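Local structure of putative peptide ABC-transport system periplasmic peptide-binding protein (4OEV) at residues His181-Ile193 / Val483-Lys494. The protein binds nickel(II) outside the cytoplasm and, as a solute-binding component of an ABC-type importer, probably delivers it for uptake. Numbering follows the deposited sequence.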
loop_
_atom_site.group_PDB
_atom_site.type_symbol
_atom_site.label_atom_id
_atom_site.label_comp_id
_atom_site.label_asym_id
_atom_site.label_seq_id
_atom_site.Cartn_x
_atom_site.Cartn_y
_atom_site.Cartn_z
ATOM N N HIS A 181 8.961 28.120 -5.512
ATOM C CA HIS A 181 9.746 27.798 -6.695
ATOM C C HIS A 181 9.574 26.342 -7.094
ATOM O O HIS A 181 10.556 25.607 -7.205
ATOM C CB HIS A 181 11.233 28.099 -6.464
ATOM C CG HIS A 181 11.497 29.492 -5.977
ATOM N ND1 HIS A 181 12.008 29.761 -4.724
ATOM C CD2 HIS A 181 11.310 30.697 -6.572
ATOM C CE1 HIS A 181 12.125 31.071 -4.570
ATOM N NE2 HIS A 181 11.712 31.661 -5.677
ATOM N N PHE A 182 8.327 25.924 -7.300
ATOM C CA PHE A 182 8.024 24.546 -7.680
ATOM C C PHE A 182 7.995 24.506 -9.209
ATOM O O PHE A 182 7.176 25.153 -9.851
ATOM C CB PHE A 182 6.697 24.081 -7.056
ATOM C CG PHE A 182 6.372 22.637 -7.300
ATOM C CD1 PHE A 182 7.351 21.650 -7.167
ATOM C CD2 PHE A 182 5.084 22.251 -7.613
ATOM C CE1 PHE A 182 7.055 20.313 -7.380
ATOM C CE2 PHE A 182 4.773 20.925 -7.816
ATOM C CZ PHE A 182 5.769 19.944 -7.705
ATOM N N TYR A 183 8.938 23.773 -9.779
ATOM C CA TYR A 183 9.180 23.747 -11.230
ATOM C C TYR A 183 7.932 23.290 -12.011
ATOM O O TYR A 183 7.748 23.604 -13.187
ATOM C CB TYR A 183 10.371 22.816 -11.521
ATOM C CG TYR A 183 10.071 21.400 -11.034
ATOM C CD1 TYR A 183 9.537 20.435 -11.883
ATOM C CD2 TYR A 183 10.283 21.052 -9.703
ATOM C CE1 TYR A 183 9.243 19.148 -11.411
ATOM C CE2 TYR A 183 10.008 19.763 -9.231
ATOM C CZ TYR A 183 9.486 18.824 -10.083
ATOM O OH TYR A 183 9.190 17.561 -9.576
ATOM N N LEU A 184 7.115 22.478 -11.358
ATOM C CA LEU A 184 6.035 21.775 -12.037
ATOM C C LEU A 184 4.794 22.645 -12.282
ATOM O O LEU A 184 4.131 22.515 -13.317
ATOM C CB LEU A 184 5.671 20.540 -11.224
ATOM C CG LEU A 184 4.943 19.429 -11.966
ATOM C CD1 LEU A 184 5.798 18.871 -13.100
ATOM C CD2 LEU A 184 4.536 18.326 -10.993
ATOM N N ASP A 185 4.467 23.492 -11.299
ATOM C CA ASP A 185 3.343 24.428 -11.369
ATOM C C ASP A 185 3.257 25.292 -10.092
ATOM O O ASP A 185 3.972 25.048 -9.121
ATOM C CB ASP A 185 2.033 23.673 -11.578
ATOM C CG ASP A 185 1.111 24.392 -12.527
ATOM O OD1 ASP A 185 1.084 25.641 -12.474
ATOM O OD2 ASP A 185 0.434 23.720 -13.335
ATOM N N LYS A 186 2.378 26.284 -10.060
ATOM C CA LYS A 186 2.247 27.054 -8.831
ATOM C C LYS A 186 1.348 26.293 -7.862
ATOM O O LYS A 186 0.282 25.811 -8.249
ATOM C CB LYS A 186 1.675 28.463 -9.087
ATOM C CG LYS A 186 2.579 29.312 -9.942
ATOM C CD LYS A 186 3.973 29.358 -9.311
ATOM C CE LYS A 186 4.872 30.377 -9.993
ATOM N NZ LYS A 186 4.143 31.668 -10.008
ATOM N N VAL A 187 1.778 26.201 -6.603
ATOM C CA VAL A 187 0.992 25.560 -5.545
ATOM C C VAL A 187 -0.119 26.560 -5.131
ATOM O O VAL A 187 0.157 27.744 -4.881
ATOM C CB VAL A 187 1.885 25.193 -4.347
ATOM C CG1 VAL A 187 1.161 24.258 -3.409
ATOM C CG2 VAL A 187 3.198 24.516 -4.836
ATOM N N LYS A 188 -1.377 26.117 -5.145
ATOM C CA LYS A 188 -2.470 27.073 -5.012
ATOM C C LYS A 188 -2.755 27.508 -3.579
ATOM O O LYS A 188 -2.893 28.714 -3.304
ATOM C CB LYS A 188 -3.724 26.516 -5.662
ATOM C CG LYS A 188 -3.582 26.372 -7.153
ATOM C CD LYS A 188 -4.911 26.589 -7.830
ATOM C CE LYS A 188 -4.972 25.877 -9.166
ATOM N NZ LYS A 188 -6.361 25.918 -9.697
ATOM N N THR A 189 -2.819 26.549 -2.660
ATOM C CA THR A 189 -3.059 26.879 -1.267
ATOM C C THR A 189 -1.741 26.926 -0.535
ATOM O O THR A 189 -1.023 25.929 -0.463
ATOM C CB THR A 189 -4.017 25.862 -0.632
ATOM O OG1 THR A 189 -5.229 25.890 -1.384
ATOM C CG2 THR A 189 -4.321 26.199 0.821
ATOM N N PRO A 190 -1.403 28.107 -0.003
ATOM C CA PRO A 190 -0.093 28.364 0.604
ATOM C C PRO A 190 0.167 27.496 1.838
ATOM O O PRO A 190 1.311 27.128 2.083
ATOM C CB PRO A 190 -0.154 29.852 0.965
ATOM C CG PRO A 190 -1.574 30.177 1.034
ATOM C CD PRO A 190 -2.272 29.293 0.050
ATOM N N ARG A 191 -0.867 27.192 2.612
ATOM C CA ARG A 191 -0.668 26.456 3.854
ATOM C C ARG A 191 -1.384 25.103 3.838
ATOM O O ARG A 191 -2.576 25.023 3.514
ATOM C CB ARG A 191 -1.159 27.323 5.015
ATOM C CG ARG A 191 -0.695 26.903 6.388
ATOM C CD ARG A 191 -0.566 28.120 7.332
ATOM N NE ARG A 191 -0.325 27.657 8.699
ATOM C CZ ARG A 191 -1.281 27.436 9.596
ATOM N NH1 ARG A 191 -0.973 26.993 10.811
ATOM N NH2 ARG A 191 -2.549 27.658 9.280
ATOM N N LEU A 192 -0.662 24.043 4.216
ATOM C CA LEU A 192 -1.208 22.686 4.213
ATOM C C LEU A 192 -0.838 21.910 5.467
ATOM O O LEU A 192 0.325 21.810 5.830
ATOM C CB LEU A 192 -0.743 21.912 2.967
ATOM C CG LEU A 192 -1.034 20.401 2.927
ATOM C CD1 LEU A 192 -2.544 20.092 2.963
ATOM C CD2 LEU A 192 -0.372 19.743 1.726
ATOM N N ILE A 193 -1.847 21.313 6.096
ATOM C CA ILE A 193 -1.662 20.536 7.315
ATOM C C ILE A 193 -2.247 19.120 7.188
ATOM O O ILE A 193 -3.394 18.953 6.818
ATOM C CB ILE A 193 -2.299 21.273 8.511
ATOM C CG1 ILE A 193 -1.537 22.589 8.750
ATOM C CG2 ILE A 193 -2.276 20.438 9.729
ATOM C CD1 ILE A 193 -2.063 23.417 9.932
ATOM N N VAL A 483 -4.269 5.635 -0.159
ATOM C CA VAL A 483 -3.084 6.488 -0.445
ATOM C C VAL A 483 -3.103 6.898 -1.892
ATOM O O VAL A 483 -3.394 6.095 -2.808
ATOM C CB VAL A 483 -1.755 5.789 -0.059
ATOM C CG1 VAL A 483 -0.538 6.467 -0.668
ATOM C CG2 VAL A 483 -1.593 5.779 1.512
ATOM N N GLY A 484 -2.866 8.190 -2.109
ATOM C CA GLY A 484 -2.934 8.710 -3.438
ATOM C C GLY A 484 -4.080 9.663 -3.559
ATOM O O GLY A 484 -4.180 10.333 -4.562
ATOM N N PHE A 485 -4.953 9.745 -2.557
ATOM C CA PHE A 485 -6.123 10.596 -2.757
ATOM C C PHE A 485 -5.753 12.096 -2.742
ATOM O O PHE A 485 -6.535 12.941 -3.194
ATOM C CB PHE A 485 -7.238 10.263 -1.740
ATOM C CG PHE A 485 -7.010 10.798 -0.348
ATOM C CD1 PHE A 485 -7.595 12.015 0.049
ATOM C CD2 PHE A 485 -6.236 10.089 0.573
ATOM C CE1 PHE A 485 -7.412 12.509 1.352
ATOM C CE2 PHE A 485 -6.030 10.578 1.863
ATOM C CZ PHE A 485 -6.640 11.807 2.252
ATOM N N THR A 486 -4.539 12.388 -2.291
ATOM C CA THR A 486 -3.973 13.731 -2.236
ATOM C C THR A 486 -2.948 13.991 -3.336
ATOM O O THR A 486 -2.162 14.955 -3.243
ATOM C CB THR A 486 -3.286 13.962 -0.871
ATOM O OG1 THR A 486 -2.387 12.863 -0.596
ATOM C CG2 THR A 486 -4.298 14.046 0.217
ATOM N N TRP A 487 -2.985 13.177 -4.398
ATOM C CA TRP A 487 -1.911 13.174 -5.411
ATOM C C TRP A 487 -1.832 14.528 -6.119
ATOM O O TRP A 487 -0.752 14.895 -6.566
ATOM C CB TRP A 487 -2.108 12.074 -6.461
ATOM C CG TRP A 487 -3.264 12.375 -7.375
ATOM C CD1 TRP A 487 -4.610 12.132 -7.109
ATOM C CD2 TRP A 487 -3.219 13.010 -8.667
ATOM N NE1 TRP A 487 -5.383 12.581 -8.179
ATOM C CE2 TRP A 487 -4.555 13.125 -9.133
ATOM C CE3 TRP A 487 -2.177 13.490 -9.480
ATOM C CZ2 TRP A 487 -4.871 13.694 -10.389
ATOM C CZ3 TRP A 487 -2.500 14.069 -10.730
ATOM C CH2 TRP A 487 -3.830 14.157 -11.165
ATOM N N ASN A 488 -2.953 15.266 -6.238
ATOM C CA ASN A 488 -2.893 16.578 -6.908
ATOM C C ASN A 488 -3.248 17.708 -5.954
ATOM O O ASN A 488 -3.823 18.749 -6.350
ATOM C CB ASN A 488 -3.779 16.632 -8.172
ATOM C CG ASN A 488 -5.241 16.929 -7.880
ATOM O OD1 ASN A 488 -5.883 16.277 -7.043
ATOM N ND2 ASN A 488 -5.776 17.939 -8.568
ATOM N N VAL A 489 -2.902 17.514 -4.686
ATOM C CA VAL A 489 -3.281 18.478 -3.655
ATOM C C VAL A 489 -2.776 19.903 -3.969
ATOM O O VAL A 489 -3.421 20.880 -3.604
ATOM C CB VAL A 489 -2.775 18.047 -2.266
ATOM C CG1 VAL A 489 -1.254 18.034 -2.240
ATOM C CG2 VAL A 489 -3.346 18.978 -1.194
ATOM N N TYR A 490 -1.670 20.030 -4.704
ATOM C CA TYR A 490 -1.182 21.358 -5.041
ATOM C C TYR A 490 -2.101 22.117 -6.011
ATOM O O TYR A 490 -1.825 23.272 -6.349
ATOM C CB TYR A 490 0.256 21.286 -5.641
ATOM C CG TYR A 490 0.449 20.314 -6.804
ATOM C CD1 TYR A 490 0.204 20.706 -8.113
ATOM C CD2 TYR A 490 0.869 18.998 -6.577
ATOM C CE1 TYR A 490 0.383 19.832 -9.175
ATOM C CE2 TYR A 490 1.057 18.113 -7.628
ATOM C CZ TYR A 490 0.811 18.534 -8.921
ATOM O OH TYR A 490 0.982 17.659 -9.972
ATOM N N GLU A 491 -3.138 21.466 -6.519
ATOM C CA GLU A 491 -4.113 22.143 -7.370
ATOM C C GLU A 491 -5.379 22.456 -6.572
ATOM O O GLU A 491 -6.294 23.090 -7.098
ATOM C CB GLU A 491 -4.461 21.290 -8.596
ATOM C CG GLU A 491 -3.258 20.902 -9.424
ATOM C CD GLU A 491 -3.629 20.177 -10.711
ATOM O OE1 GLU A 491 -4.554 19.343 -10.680
ATOM O OE2 GLU A 491 -2.988 20.411 -11.757
ATOM N N TRP A 492 -5.437 22.011 -5.314
ATOM C CA TRP A 492 -6.664 22.218 -4.513
ATOM C C TRP A 492 -6.699 23.633 -3.972
ATOM O O TRP A 492 -5.649 24.188 -3.651
ATOM C CB TRP A 492 -6.756 21.245 -3.331
ATOM C CG TRP A 492 -6.779 19.782 -3.643
ATOM C CD1 TRP A 492 -6.543 19.189 -4.843
ATOM C CD2 TRP A 492 -7.082 18.710 -2.721
ATOM N NE1 TRP A 492 -6.653 17.814 -4.724
ATOM C CE2 TRP A 492 -6.989 17.503 -3.436
ATOM C CE3 TRP A 492 -7.432 18.665 -1.362
ATOM C CZ2 TRP A 492 -7.213 16.250 -2.838
ATOM C CZ3 TRP A 492 -7.658 17.427 -0.768
ATOM C CH2 TRP A 492 -7.544 16.236 -1.510
ATOM N N SER A 493 -7.894 24.224 -3.868
ATOM C CA SER A 493 -8.031 25.550 -3.286
ATOM C C SER A 493 -9.448 25.837 -2.779
ATOM O O SER A 493 -10.404 25.115 -3.083
ATOM C CB SER A 493 -7.655 26.645 -4.293
ATOM O OG SER A 493 -8.596 26.680 -5.347
ATOM N N LYS A 494 -9.556 26.897 -1.986
ATOM C CA LYS A 494 -10.847 27.361 -1.489
ATOM C C LYS A 494 -11.173 28.699 -2.108
ATOM O O LYS A 494 -10.253 29.423 -2.534
ATOM C CB LYS A 494 -10.836 27.460 0.021
ATOM C CG LYS A 494 -10.661 26.120 0.687
ATOM C CD LYS A 494 -10.071 26.343 2.050
ATOM C CE LYS A 494 -10.278 25.171 2.946
ATOM N NZ LYS A 494 -9.882 25.556 4.327
ATOM O OXT LYS A 494 -12.360 29.025 -2.222
HETATM O O HOH W 1 -1.967 23.366 -11.416
HETATM O O HOH W 2 -1.596 24.219 -9.139
HETATM O O HOH W 3 -8.449 24.885 -7.113
HETATM O O HOH W 4 -2.738 23.910 -2.709
HETATM O O HOH W 5 -6.980 27.867 -1.387
#
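Y490 and F182 form a T-shaped pair: the edge of F182 points at the face of Y490, with ring planes at 72° and centroids 5.8 Å apart. Two aliphatic groups add to the apolar surface of Y490. L184 CD2 approaches the phenol end obliquely, 4.3 Å from Y490 CZ. In V187 a chi1 of -167° swings CG1 beside the carbonyl carbon, where it meets Y490 CB at 3.8 Å, the two side chains crossing at about a right angle. Farther along, L192 CD2 meets V489 CG2.

Two direct hydrogen bonds join the segments, both ending on carbonyls of 483-494. K188 N donates to Y490 O (3.1 Å), and the hydroxyl of T189 donates through OG1 to W492 O (2.9 Å), tilted 31° from the carbonyl plane. That hydroxyl also accepts from a water that in turn takes the N-H of K494, so OG1 is gripped from two partners. A second water receives T189 N at 2.6 Å and lies within hydrogen-bonding distance of V489 O and W492 O.

Within 483-494, N488 ND2 donates to E491 OE1, inside the 3-10 segment 489-491, and W492 NE1 donates to N488 OD1 (2.9 Å), linking the residues on its two flanks; K474 forms a salt bridge with E491.

The contact brings the C-terminal tail against the loop entering strand 191-196, where T189, L192 and W492 touch strand 6-11 and V187, L192 and V489 pack on Y163 of strand 163-169.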